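Local coordinates for protein 1-deoxy-D-xylulose 5-phosphate reductoisomerase (Zymomonas mobilis, PDB 1R0K) that catalyses the NADPH-dependent rearrangement and reduction of 1-deoxy-D-xylulose 5-phosphate to 2-C-methyl-D-erythritol 4-phosphate in isoprenoid biosynthesis, using a divalent metal ion, at residues A155-R169 / H247-Q260. Residues are numbered along the deposited sequence; the frame is centred on the assembly and turned at random.
Sequences AIFQCFPHHNRDYVR and HSMVEYLDGSILAQ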
# COMPACT_ATOMS: atom_id res chain seq x y z
N ALA B 155 3.36 -7.51 5.40
CA ALA B 155 2.91 -6.73 4.25
C ALA B 155 1.40 -6.56 4.33
O ALA B 155 0.87 -5.47 4.08
CB ALA B 155 3.29 -7.46 2.96
N ILE B 156 0.70 -7.64 4.65
CA ILE B 156 -0.75 -7.58 4.77
C ILE B 156 -1.12 -6.62 5.90
O ILE B 156 -1.97 -5.75 5.74
CB ILE B 156 -1.35 -8.96 5.06
CG1 ILE B 156 -1.10 -9.89 3.86
CG2 ILE B 156 -2.85 -8.83 5.34
CD1 ILE B 156 -1.44 -11.34 4.11
N PHE B 157 -0.44 -6.78 7.03
CA PHE B 157 -0.69 -5.92 8.18
C PHE B 157 -0.55 -4.43 7.84
O PHE B 157 -1.37 -3.61 8.28
CB PHE B 157 0.26 -6.31 9.31
CG PHE B 157 -0.03 -5.62 10.59
CD1 PHE B 157 0.39 -4.31 10.80
CD2 PHE B 157 -0.76 -6.26 11.59
CE1 PHE B 157 0.09 -3.66 11.99
CE2 PHE B 157 -1.06 -5.61 12.77
CZ PHE B 157 -0.64 -4.31 12.97
N GLN B 158 0.48 -4.07 7.07
CA GLN B 158 0.70 -2.67 6.70
C GLN B 158 -0.34 -2.12 5.73
O GLN B 158 -0.46 -0.91 5.56
CB GLN B 158 2.10 -2.49 6.09
CG GLN B 158 3.25 -2.69 7.09
CD GLN B 158 4.59 -2.26 6.54
OE1 GLN B 158 4.71 -1.20 5.92
NE2 GLN B 158 5.63 -3.06 6.79
N CYS B 159 -1.10 -3.01 5.10
CA CYS B 159 -2.13 -2.61 4.14
C CYS B 159 -3.55 -2.94 4.62
O CYS B 159 -4.51 -2.71 3.90
CB CYS B 159 -1.91 -3.35 2.81
SG CYS B 159 -0.29 -3.11 2.05
N PHE B 160 -3.65 -3.47 5.84
CA PHE B 160 -4.92 -3.90 6.43
C PHE B 160 -5.68 -2.84 7.24
O PHE B 160 -5.09 -2.09 8.00
CB PHE B 160 -4.65 -5.12 7.33
CG PHE B 160 -5.89 -5.87 7.74
CD1 PHE B 160 -6.45 -6.83 6.89
CD2 PHE B 160 -6.50 -5.64 8.97
CE1 PHE B 160 -7.59 -7.54 7.26
CE2 PHE B 160 -7.64 -6.34 9.35
CZ PHE B 160 -8.20 -7.30 8.49
N PRO B 161 -7.01 -2.79 7.10
CA PRO B 161 -7.80 -1.81 7.85
C PRO B 161 -8.08 -2.35 9.26
O PRO B 161 -9.12 -2.96 9.50
CB PRO B 161 -9.07 -1.68 7.02
CG PRO B 161 -9.28 -3.09 6.55
CD PRO B 161 -7.87 -3.53 6.14
N HIS B 162 -7.15 -2.13 10.17
CA HIS B 162 -7.31 -2.60 11.55
C HIS B 162 -8.55 -1.97 12.18
O HIS B 162 -8.79 -0.77 12.03
CB HIS B 162 -6.06 -2.25 12.37
CG HIS B 162 -4.77 -2.65 11.70
ND1 HIS B 162 -4.46 -3.97 11.42
CD2 HIS B 162 -3.74 -1.91 11.24
CE1 HIS B 162 -3.29 -4.01 10.80
NE2 HIS B 162 -2.83 -2.78 10.69
N HIS B 163 -9.33 -2.77 12.90
CA HIS B 163 -10.54 -2.27 13.56
C HIS B 163 -11.69 -2.01 12.58
O HIS B 163 -12.75 -1.51 12.97
CB HIS B 163 -10.23 -0.99 14.34
CG HIS B 163 -9.08 -1.14 15.30
ND1 HIS B 163 -8.08 -0.20 15.40
CD2 HIS B 163 -8.78 -2.11 16.18
CE1 HIS B 163 -7.20 -0.60 16.30
NE2 HIS B 163 -7.60 -1.75 16.80
N ASN B 164 -11.47 -2.34 11.31
CA ASN B 164 -12.49 -2.17 10.27
C ASN B 164 -12.38 -3.30 9.25
O ASN B 164 -12.36 -3.05 8.05
CB ASN B 164 -12.31 -0.82 9.56
CG ASN B 164 -12.82 0.35 10.38
OD1 ASN B 164 -13.99 0.38 10.77
ND2 ASN B 164 -11.94 1.31 10.66
N ARG B 165 -12.34 -4.53 9.74
CA ARG B 165 -12.21 -5.71 8.90
C ARG B 165 -13.21 -5.81 7.75
O ARG B 165 -12.90 -6.41 6.72
CB ARG B 165 -12.31 -6.98 9.74
CG ARG B 165 -11.26 -7.09 10.83
CD ARG B 165 -11.15 -8.52 11.33
NE ARG B 165 -12.40 -9.00 11.90
CZ ARG B 165 -12.86 -8.64 13.09
NH1 ARG B 165 -12.17 -7.80 13.85
NH2 ARG B 165 -14.01 -9.12 13.53
N ASP B 166 -14.39 -5.23 7.92
CA ASP B 166 -15.41 -5.31 6.87
C ASP B 166 -15.07 -4.54 5.60
O ASP B 166 -15.72 -4.72 4.57
CB ASP B 166 -16.76 -4.82 7.40
CG ASP B 166 -17.30 -5.68 8.52
OD1 ASP B 166 -16.92 -6.87 8.61
OD2 ASP B 166 -18.12 -5.17 9.31
N TYR B 167 -14.06 -3.67 5.66
CA TYR B 167 -13.66 -2.91 4.47
C TYR B 167 -12.88 -3.76 3.49
O TYR B 167 -12.63 -3.34 2.35
CB TYR B 167 -12.81 -1.70 4.86
CG TYR B 167 -13.53 -0.64 5.67
CD1 TYR B 167 -14.92 -0.64 5.80
CD2 TYR B 167 -12.82 0.39 6.29
CE1 TYR B 167 -15.58 0.36 6.52
CE2 TYR B 167 -13.47 1.39 7.01
CZ TYR B 167 -14.85 1.36 7.12
OH TYR B 167 -15.48 2.36 7.83
N VAL B 168 -12.46 -4.94 3.92
CA VAL B 168 -11.69 -5.83 3.07
C VAL B 168 -12.55 -6.63 2.09
O VAL B 168 -13.51 -7.29 2.49
CB VAL B 168 -10.85 -6.84 3.90
CG1 VAL B 168 -10.16 -7.85 2.97
CG2 VAL B 168 -9.82 -6.10 4.73
N ARG B 169 -12.19 -6.58 0.81
CA ARG B 169 -12.89 -7.36 -0.20
C ARG B 169 -12.10 -8.65 -0.38
O ARG B 169 -12.67 -9.74 -0.48
CB ARG B 169 -12.95 -6.62 -1.54
CG ARG B 169 -13.46 -7.49 -2.69
CD ARG B 169 -13.79 -6.65 -3.90
NE ARG B 169 -14.95 -5.81 -3.64
CZ ARG B 169 -15.08 -4.56 -4.08
NH1 ARG B 169 -14.11 -4.01 -4.79
NH2 ARG B 169 -16.18 -3.87 -3.81
N HIS B 247 5.07 -7.97 -1.68
CA HIS B 247 5.02 -8.94 -0.59
C HIS B 247 3.64 -9.44 -0.17
O HIS B 247 3.55 -10.42 0.57
CB HIS B 247 5.81 -8.37 0.58
CG HIS B 247 7.25 -8.11 0.25
ND1 HIS B 247 7.93 -6.99 0.69
CD2 HIS B 247 8.13 -8.81 -0.50
CE1 HIS B 247 9.16 -7.01 0.22
NE2 HIS B 247 9.31 -8.10 -0.51
N SER B 248 2.60 -8.78 -0.67
CA SER B 248 1.18 -9.12 -0.45
C SER B 248 0.29 -7.89 -0.58
O SER B 248 0.78 -6.75 -0.56
CB SER B 248 0.94 -9.82 0.89
OG SER B 248 1.21 -11.21 0.75
N MET B 249 -1.01 -8.10 -0.72
CA MET B 249 -1.91 -6.97 -0.91
C MET B 249 -3.27 -7.13 -0.25
O MET B 249 -3.68 -8.24 0.11
CB MET B 249 -2.11 -6.74 -2.41
CG MET B 249 -0.83 -6.80 -3.23
SD MET B 249 -1.12 -6.57 -5.01
CE MET B 249 -1.09 -8.25 -5.58
N VAL B 250 -3.98 -6.01 -0.13
CA VAL B 250 -5.32 -5.99 0.45
C VAL B 250 -6.21 -5.09 -0.40
O VAL B 250 -5.88 -3.92 -0.62
CB VAL B 250 -5.32 -5.43 1.89
CG1 VAL B 250 -6.75 -5.38 2.42
CG2 VAL B 250 -4.46 -6.28 2.81
N GLU B 251 -7.31 -5.63 -0.90
CA GLU B 251 -8.23 -4.81 -1.69
C GLU B 251 -9.39 -4.38 -0.81
O GLU B 251 -9.94 -5.17 -0.05
CB GLU B 251 -8.78 -5.57 -2.90
CG GLU B 251 -9.58 -4.65 -3.83
CD GLU B 251 -10.23 -5.38 -4.99
OE1 GLU B 251 -9.57 -6.24 -5.60
OE2 GLU B 251 -11.41 -5.08 -5.29
N TYR B 252 -9.75 -3.11 -0.95
CA TYR B 252 -10.84 -2.52 -0.19
C TYR B 252 -12.12 -2.49 -1.03
O TYR B 252 -12.07 -2.64 -2.25
CB TYR B 252 -10.46 -1.10 0.26
CG TYR B 252 -9.36 -1.08 1.30
CD1 TYR B 252 -8.08 -1.59 1.03
CD2 TYR B 252 -9.61 -0.58 2.58
CE1 TYR B 252 -7.09 -1.61 2.01
CE2 TYR B 252 -8.63 -0.60 3.57
CZ TYR B 252 -7.38 -1.12 3.28
OH TYR B 252 -6.43 -1.14 4.28
N LEU B 253 -13.25 -2.29 -0.35
CA LEU B 253 -14.57 -2.23 -0.96
C LEU B 253 -14.70 -1.21 -2.09
O LEU B 253 -15.59 -1.35 -2.94
CB LEU B 253 -15.64 -1.92 0.10
CG LEU B 253 -15.74 -2.79 1.35
CD1 LEU B 253 -16.95 -2.37 2.18
CD2 LEU B 253 -15.86 -4.26 0.96
N ASP B 254 -13.85 -0.20 -2.09
CA ASP B 254 -13.92 0.81 -3.14
C ASP B 254 -13.10 0.46 -4.37
O ASP B 254 -13.07 1.21 -5.34
CB ASP B 254 -13.52 2.20 -2.61
CG ASP B 254 -12.13 2.25 -2.02
OD1 ASP B 254 -11.28 1.40 -2.38
OD2 ASP B 254 -11.87 3.15 -1.19
N GLY B 255 -12.46 -0.71 -4.34
CA GLY B 255 -11.67 -1.16 -5.47
C GLY B 255 -10.19 -0.89 -5.28
O GLY B 255 -9.35 -1.37 -6.05
N SER B 256 -9.86 -0.13 -4.25
CA SER B 256 -8.48 0.20 -3.96
C SER B 256 -7.70 -1.00 -3.44
O SER B 256 -8.17 -1.75 -2.59
CB SER B 256 -8.41 1.34 -2.94
OG SER B 256 -7.07 1.60 -2.56
N ILE B 257 -6.51 -1.20 -3.99
CA ILE B 257 -5.67 -2.30 -3.55
C ILE B 257 -4.40 -1.69 -2.99
O ILE B 257 -3.67 -0.98 -3.69
CB ILE B 257 -5.31 -3.24 -4.71
CG1 ILE B 257 -6.59 -3.89 -5.26
CG2 ILE B 257 -4.35 -4.32 -4.21
CD1 ILE B 257 -6.37 -4.68 -6.54
N LEU B 258 -4.15 -1.94 -1.71
CA LEU B 258 -2.94 -1.43 -1.07
C LEU B 258 -1.95 -2.58 -1.06
O LEU B 258 -2.30 -3.70 -0.69
CB LEU B 258 -3.24 -0.96 0.35
CG LEU B 258 -4.19 0.23 0.45
CD1 LEU B 258 -4.34 0.67 1.90
CD2 LEU B 258 -3.66 1.38 -0.41
N ALA B 259 -0.73 -2.31 -1.47
CA ALA B 259 0.29 -3.34 -1.50
C ALA B 259 1.55 -2.88 -0.78
O ALA B 259 1.81 -1.68 -0.68
CB ALA B 259 0.62 -3.69 -2.95
N GLN B 260 2.31 -3.83 -0.26
CA GLN B 260 3.56 -3.49 0.41
C GLN B 260 4.61 -4.09 -0.51
O GLN B 260 4.53 -5.27 -0.87
CB GLN B 260 3.63 -4.11 1.80
CG GLN B 260 4.75 -3.52 2.67
CD GLN B 260 6.11 -4.17 2.42
OE1 GLN B 260 7.15 -3.69 2.89
NE2 GLN B 260 6.11 -5.28 1.70
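Arg169 and Glu251 meet through both backbone and side chain where strand 168-175 starts beside strand 246-252. Arg169 N donates to Glu251 O at 2.8 Å, almost straight at 171°, and Arg169 NH1 forms a salt bridge to Glu251 OE2 at 2.9 Å. That oxygen lies near the guanidinium plane, at its edge, whereas the carboxylate itself is turned 82° from it; Arg169 takes OE2 alone, and OE1 is held by Arg170. The arginine chain bends at chi3, which brings its guanidinium face over Leu253 CA, and a weak bond runs from NH2 to Leu253 O. Val168 and Tyr252 form an antiparallel non-hydrogen-bonded pair, followed by Leu253 N donating to Tyr167 O at 3.0 Å.

Tyr252, its CG anti to the carbonyl carbon, extends its ring toward the loop after helix 151-159, with Cys159 O at the ring edge. Its OH donates to Cys159 O at a very short 2.5 Å, from above the carbonyl plane, while Pro161 CB packs 3.6 Å from Tyr252 CE2. Val250 sets its CB against the same carbonyl, and its CG2 meets Ile156 CG2, the side chains crossing at about a right angle. Cys159 CB packs on Leu258 CB (3.7 Å), and Ala155 CB touches both His247 CB and Gln260 CB, 3.6 Å from each.

Helix segment 155-159 thus lies along strand 247-252, axes 31° and 7.0 Å apart. The same helix carries Ser151 and Glu152, predicted substrate and manganese ligands, close to His247 and Ser248. With an alanine in place of Arg169, Glu251 OE2 and Glu281 of the second subunit would probably lose this guanidinium, though Glu251 would still have Arg170. The chemistry therefore divides: apolar contacts and a carbonyl-bound tyrosine hydroxyl seat the helix, while charges tie two inner strands to the dimer interface.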